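Local coordinates for RahU protein (Pseudomonas aeruginosa PAO1, PDB 6ZC2) that is an aegerolysin that interacts with the membrane sphingolipid ceramide phosphorylethanolamine and probably binds glycolipids, at residues I114-N119 with E127-L132; V9-S14 with Q58-C63. One frame throughout, in Å; residues are numbered along the deposited sequence. Where two conformers were deposited one is given.

Both contacts belong to one mixed sheet of the aegerolysin beta-sandwich, and their centres lie about 9 Å apart. Contact 1 is the hairpin at one margin, 111-116 with 126-134; contact 2 joins the N-terminal strand 6-13 to strand 58-63. The seam between them is the parallel pairing of strands 6-13 and 126-134, where Leu130 N lies 2.8 Å from Lys10 O and Lys10 N lies 2.8 Å from Val128 O, both probable hydrogen bonds. Glu127 CD also packs 3.5 Å from Trp59 CH2. The bound ethanediols, probably from the crystallisation liquor, mark backbone donors in both contacts and by themselves identify no lipid site.

Contact 1: residues I114-N119 with E127-L132; sequences ITSGGN and EVTLTL. With EDO (1,2-ethanediol), chain E.
Ile114-Ser116 and Glu127-Leu132 run antiparallel, 157° between their directions, with Ile114 opposite Thr131 and Ser116 opposite Thr129 as hydrogen-bonded pairs and Thr115 opposite Leu130 as the non-hydrogen-bonded pair between them. Four backbone bonds close the ladder; the one from Thr131 N to Ile114 O is 2.9 Å and almost straight at 175°. In the middle, Thr115 CA approaches Thr129 O to 3.1 Å in a CA-H...O contact. The face carrying Thr115 and Leu130 turns inward: Thr115 CG2 meets Leu130 CD1 at 4.1 Å, the two side chains slanting across one another, and Phe88 of the other sheet touches both. Further along, Val128 CG2 lies 3.8 Å from Gly118 CA, while its CG1 faces Thr115 CB. The other face is mostly hydroxyl-bearing, with Ser116, Thr129 and Thr131, and the exposed Ile114 among them. One water donates to Ile114 O and bonds Thr131 OG1; a second bonds Thr129 OG1 and reaches Ser116 O and Glu127 O weakly. Beyond the Ser116 pair, an ethanediol, probably from the crystallisation liquor, joins the two backbones: its O1 accepts from Gly118 N and donates to Glu127 O at 2.7 Å, and its O2 accepts from Glu127 N. The carboxylate of Glu127 leads elsewhere, to Tyr35 OH. The hairpin is thus two-sided: Val128 and Leu130 pack into the space between the sheets with the Thr115 methyl beside them, while on the outer face water links threonine hydroxyls to backbone carbonyls.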
loop_
_atom_site.group_PDB
_atom_site.type_symbol
_atom_site.label_atom_id
_atom_site.label_comp_id
_atom_site.label_asym_id
_atom_site.label_seq_id
_atom_site.Cartn_x
_atom_site.Cartn_y
_atom_site.Cartn_z
ATOM N N ILE A 114 6.877 8.826 3.167
ATOM C CA ILE A 114 7.935 8.871 2.164
ATOM C C ILE A 114 8.098 7.475 1.577
ATOM O O ILE A 114 8.192 6.487 2.320
ATOM C CB ILE A 114 9.250 9.376 2.785
ATOM C CG1 ILE A 114 9.061 10.764 3.421
ATOM C CG2 ILE A 114 10.376 9.384 1.746
ATOM C CD1 ILE A 114 8.542 11.836 2.474
ATOM N N THR A 115 8.120 7.385 0.249
ATOM C CA THR A 115 8.205 6.099 -0.427
ATOM C C THR A 115 9.605 5.860 -0.980
ATOM O O THR A 115 10.308 6.792 -1.379
ATOM C CB THR A 115 7.198 6.012 -1.578
ATOM O OG1 THR A 115 7.481 7.043 -2.532
ATOM C CG2 THR A 115 5.779 6.174 -1.075
ATOM N N SER A 116 10.001 4.589 -1.001
ATOM C CA SER A 116 11.243 4.176 -1.633
ATOM C C SER A 116 11.026 2.839 -2.325
ATOM O O SER A 116 10.222 2.013 -1.888
ATOM C CB SER A 116 12.409 4.091 -0.637
ATOM O OG SER A 116 12.144 3.154 0.389
ATOM N N GLY A 117 11.738 2.645 -3.433
ATOM C CA GLY A 117 11.595 1.435 -4.216
ATOM C C GLY A 117 10.429 1.490 -5.190
ATOM O O GLY A 117 9.664 2.458 -5.256
ATOM N N GLY A 118 10.296 0.419 -5.958
ATOM C CA GLY A 118 9.197 0.246 -6.897
ATOM C C GLY A 118 9.660 0.389 -8.339
ATOM O O GLY A 118 10.525 1.217 -8.655
ATOM N N ASN A 119 9.061 -0.411 -9.228
ATOM C CA ASN A 119 9.422 -0.444 -10.646
ATOM C C ASN A 119 8.390 0.348 -11.444
ATOM O O ASN A 119 7.230 -0.062 -11.545
ATOM C CB ASN A 119 9.446 -1.883 -11.159
ATOM C CG ASN A 119 10.455 -2.756 -10.444
ATOM O OD1 ASN A 119 11.589 -2.348 -10.202
ATOM N ND2 ASN A 119 10.045 -3.974 -10.106
ATOM N N GLU A 127 8.239 -4.384 -4.496
ATOM C CA GLU A 127 8.274 -3.914 -3.113
ATOM C C GLU A 127 8.482 -2.404 -3.051
ATOM O O GLU A 127 9.427 -1.870 -3.640
ATOM C CB GLU A 127 9.399 -4.612 -2.340
ATOM C CG GLU A 127 9.180 -6.106 -2.153
ATOM C CD GLU A 127 10.190 -6.776 -1.229
ATOM O OE1 GLU A 127 11.257 -6.185 -0.952
ATOM O OE2 GLU A 127 9.916 -7.911 -0.781
ATOM N N VAL A 128 7.605 -1.726 -2.312
ATOM C CA VAL A 128 7.701 -0.297 -2.033
ATOM C C VAL A 128 7.666 -0.131 -0.521
ATOM O O VAL A 128 6.810 -0.720 0.145
ATOM C CB VAL A 128 6.521 0.473 -2.663
ATOM C CG1 VAL A 128 6.544 1.947 -2.247
ATOM C CG2 VAL A 128 6.528 0.333 -4.174
ATOM N N THR A 129 8.581 0.665 0.027
ATOM C CA THR A 129 8.574 0.970 1.454
ATOM C C THR A 129 7.889 2.313 1.689
ATOM O O THR A 129 8.158 3.283 0.975
ATOM C CB THR A 129 10.000 0.983 2.019
ATOM O OG1 THR A 129 10.603 -0.302 1.821
ATOM C CG2 THR A 129 9.995 1.295 3.510
ATOM N N LEU A 130 6.986 2.359 2.673
ATOM C CA LEU A 130 6.228 3.557 3.034
ATOM C C LEU A 130 6.580 3.910 4.479
ATOM O O LEU A 130 6.183 3.200 5.408
ATOM C CB LEU A 130 4.723 3.299 2.890
ATOM C CG LEU A 130 3.783 4.413 3.347
ATOM C CD1 LEU A 130 3.998 5.692 2.542
ATOM C CD2 LEU A 130 2.333 3.950 3.257
ATOM N N THR A 131 7.340 4.987 4.674
ATOM C CA THR A 131 7.805 5.379 6.003
ATOM C C THR A 131 6.981 6.566 6.502
ATOM O O THR A 131 7.001 7.646 5.893
ATOM C CB THR A 131 9.304 5.693 5.979
ATOM O OG1 THR A 131 10.022 4.538 5.515
ATOM C CG2 THR A 131 9.801 6.055 7.365
ATOM N N LEU A 132 6.258 6.361 7.607
ATOM C CA LEU A 132 5.236 7.284 8.094
ATOM C C LEU A 132 5.677 7.949 9.391
ATOM O O LEU A 132 6.076 7.261 10.339
ATOM C CB LEU A 132 3.936 6.519 8.363
ATOM C CG LEU A 132 3.281 5.851 7.158
ATOM C CD1 LEU A 132 2.262 4.789 7.591
ATOM C CD2 LEU A 132 2.612 6.888 6.267
HETATM C C1 EDO E . 10.745 -3.089 -6.404
HETATM O O1 EDO E . 11.399 -2.349 -5.361
HETATM C C2 EDO E . 11.346 -4.491 -6.518
HETATM O O2 EDO E . 10.705 -5.403 -5.613
HETATM O O HOH W 1 10.447 4.789 2.821
HETATM O O HOH W 2 11.172 -1.167 -1.063
#

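Contact 2: residues V9-S14 with Q58-C63; sequences VKVVVS and QWIASC. With EDO (1,2-ethanediol), chain G; EDO (1,2-ethanediol), chain C.
The indole of Trp59 carries the Lys10 side chain on one face, with CB standing 3.5 Å from the centroid of the six-membered ring and only 7° off its normal, a CH-pi contact. Lys10 CG and CD follow the ring, CD reaching Trp59 CZ2 at 3.6 Å; with CG anti to the backbone N (chi1 -178°) and the chain extended, the methylenes cross the indole at a slant and carry the ammonium beyond it. The ring also stacks with Tyr35, and the ethanediol whose O2 accepts from Trp59 N brings its O1 obliquely to the ring. Beneath, the strands run antiparallel. Val9 and Ile60 exchange two backbone bonds, and Val11 N donates to Gln58 O at 2.8 Å, nearly in line with the carbonyl. Between these pairs Trp59 CA points a hydrogen at Val9 O, 3.2 Å away. On the other face Val11 CG2 touches Ile60 CD1 at 4.0 Å, part of the packed interior with Leu130, Leu132 and Phe32. A second diol accepts from Ala61 N; like Trp59 N, this donor is not used by strand 6-13. Lysine methylenes therefore give the indole an apolar cover on the outer side of the sheet, while branched aliphatic side chains fill the inner side.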
loop_
_atom_site.group_PDB
_atom_site.type_symbol
_atom_site.label_atom_id
_atom_site.label_comp_id
_atom_site.label_asym_id
_atom_site.label_seq_id
_atom_site.Cartn_x
_atom_site.Cartn_y
_atom_site.Cartn_z
ATOM N N VAL A 9 3.589 -3.366 -0.158
ATOM C CA VAL A 9 3.905 -2.114 0.524
ATOM C C VAL A 9 4.322 -2.425 1.956
ATOM O O VAL A 9 3.520 -2.941 2.746
ATOM C CB VAL A 9 2.713 -1.145 0.498
ATOM C CG1 VAL A 9 3.121 0.195 1.083
ATOM C CG2 VAL A 9 2.167 -0.999 -0.926
ATOM N N LYS A 10 5.570 -2.096 2.300
ATOM C CA LYS A 10 6.083 -2.266 3.660
ATOM C C LYS A 10 5.727 -1.012 4.453
ATOM O O LYS A 10 6.243 0.073 4.167
ATOM C CB LYS A 10 7.596 -2.476 3.632
ATOM C CG LYS A 10 8.208 -2.705 5.005
ATOM C CD LYS A 10 9.723 -2.879 4.929
ATOM C CE LYS A 10 10.340 -2.921 6.319
ATOM N NZ LYS A 10 11.745 -3.437 6.290
ATOM N N VAL A 11 4.839 -1.147 5.436
ATOM C CA VAL A 11 4.376 -0.020 6.244
ATOM C C VAL A 11 5.303 0.121 7.450
ATOM O O VAL A 11 5.319 -0.740 8.338
ATOM C CB VAL A 11 2.914 -0.202 6.673
ATOM C CG1 VAL A 11 2.454 0.975 7.520
ATOM C CG2 VAL A 11 2.025 -0.375 5.445
ATOM N N VAL A 12 6.087 1.200 7.467
ATOM C CA VAL A 12 7.074 1.487 8.508
ATOM C C VAL A 12 6.555 2.666 9.326
ATOM O O VAL A 12 6.452 3.792 8.822
ATOM C CB VAL A 12 8.457 1.791 7.907
ATOM C CG1 VAL A 12 9.456 2.158 9.005
ATOM C CG2 VAL A 12 8.955 0.605 7.071
ATOM N N VAL A 13 6.228 2.418 10.590
ATOM C CA VAL A 13 5.656 3.427 11.479
ATOM C C VAL A 13 6.762 3.992 12.359
ATOM O O VAL A 13 7.472 3.244 13.044
ATOM C CB VAL A 13 4.532 2.820 12.338
ATOM C CG1 VAL A 13 3.991 3.839 13.343
ATOM C CG2 VAL A 13 3.411 2.266 11.440
ATOM N N SER A 14 6.905 5.311 12.357
ATOM C CA SER A 14 7.889 5.955 13.206
ATOM C C SER A 14 7.414 5.983 14.653
ATOM O O SER A 14 6.210 5.970 14.943
ATOM C CB SER A 14 8.120 7.392 12.747
ATOM O OG SER A 14 9.038 8.030 13.612
ATOM N N GLN A 58 4.696 -4.153 8.859
ATOM C CA GLN A 58 3.831 -5.146 8.237
ATOM C C GLN A 58 3.659 -4.793 6.765
ATOM O O GLN A 58 3.818 -3.637 6.368
ATOM C CB GLN A 58 2.456 -5.214 8.926
ATOM C CG GLN A 58 2.496 -5.759 10.344
ATOM C CD GLN A 58 1.129 -5.781 10.989
ATOM O OE1 GLN A 58 0.173 -6.317 10.424
ATOM N NE2 GLN A 58 1.018 -5.181 12.167
ATOM N N TRP A 59 3.309 -5.794 5.958
ATOM C CA TRP A 59 3.197 -5.638 4.512
ATOM C C TRP A 59 1.748 -5.755 4.042
ATOM O O TRP A 59 1.007 -6.638 4.486
ATOM C CB TRP A 59 4.035 -6.700 3.801
ATOM C CG TRP A 59 5.515 -6.552 3.983
ATOM C CD1 TRP A 59 6.248 -6.862 5.100
ATOM C CD2 TRP A 59 6.450 -6.070 3.010
ATOM N NE1 TRP A 59 7.579 -6.603 4.878
ATOM C CE2 TRP A 59 7.730 -6.121 3.602
ATOM C CE3 TRP A 59 6.328 -5.600 1.694
ATOM C CZ2 TRP A 59 8.888 -5.739 2.917
ATOM C CZ3 TRP A 59 7.475 -5.210 1.019
ATOM C CH2 TRP A 59 8.741 -5.285 1.631
ATOM N N ILE A 60 1.361 -4.869 3.125
ATOM C CA ILE A 60 0.082 -4.938 2.418
ATOM C C ILE A 60 0.400 -5.248 0.962
ATOM O O ILE A 60 1.056 -4.448 0.282
ATOM C CB ILE A 60 -0.695 -3.620 2.548
ATOM C CG1 ILE A 60 -1.003 -3.344 4.022
ATOM C CG2 ILE A 60 -1.973 -3.669 1.728
ATOM C CD1 ILE A 60 -1.498 -1.953 4.291
ATOM N N ALA A 61 -0.054 -6.405 0.480
ATOM C CA ALA A 61 0.317 -6.887 -0.844
ATOM C C ALA A 61 -0.927 -7.127 -1.689
ATOM O O ALA A 61 -1.961 -7.588 -1.184
ATOM C CB ALA A 61 1.150 -8.175 -0.758
ATOM N N SER A 62 -0.818 -6.818 -2.981
ATOM C CA SER A 62 -1.925 -6.988 -3.909
ATOM C C SER A 62 -1.387 -7.434 -5.264
ATOM O O SER A 62 -0.307 -7.004 -5.681
ATOM C CB SER A 62 -2.707 -5.674 -4.062
ATOM O OG SER A 62 -3.804 -5.798 -4.955
ATOM N N CYS A 63 -2.135 -8.305 -5.940
ATOM C CA CYS A 63 -1.749 -8.776 -7.264
ATOM C C CYS A 63 -2.989 -8.886 -8.139
ATOM O O CYS A 63 -4.125 -8.842 -7.656
ATOM C CB CYS A 63 -0.988 -10.110 -7.210
ATOM S SG CYS A 63 -1.953 -11.515 -6.582
HETATM C C1 EDO G . 4.980 -9.672 7.359
HETATM O O1 EDO G . 4.681 -9.899 5.976
HETATM C C2 EDO G . 3.689 -9.379 8.113
HETATM O O2 EDO G . 3.038 -8.249 7.519
HETATM C C1 EDO C . -2.369 -8.118 4.578
HETATM O O1 EDO C . -1.921 -9.474 4.712
HETATM C C2 EDO C . -2.713 -7.861 3.120
HETATM O O2 EDO C . -1.539 -7.969 2.314
#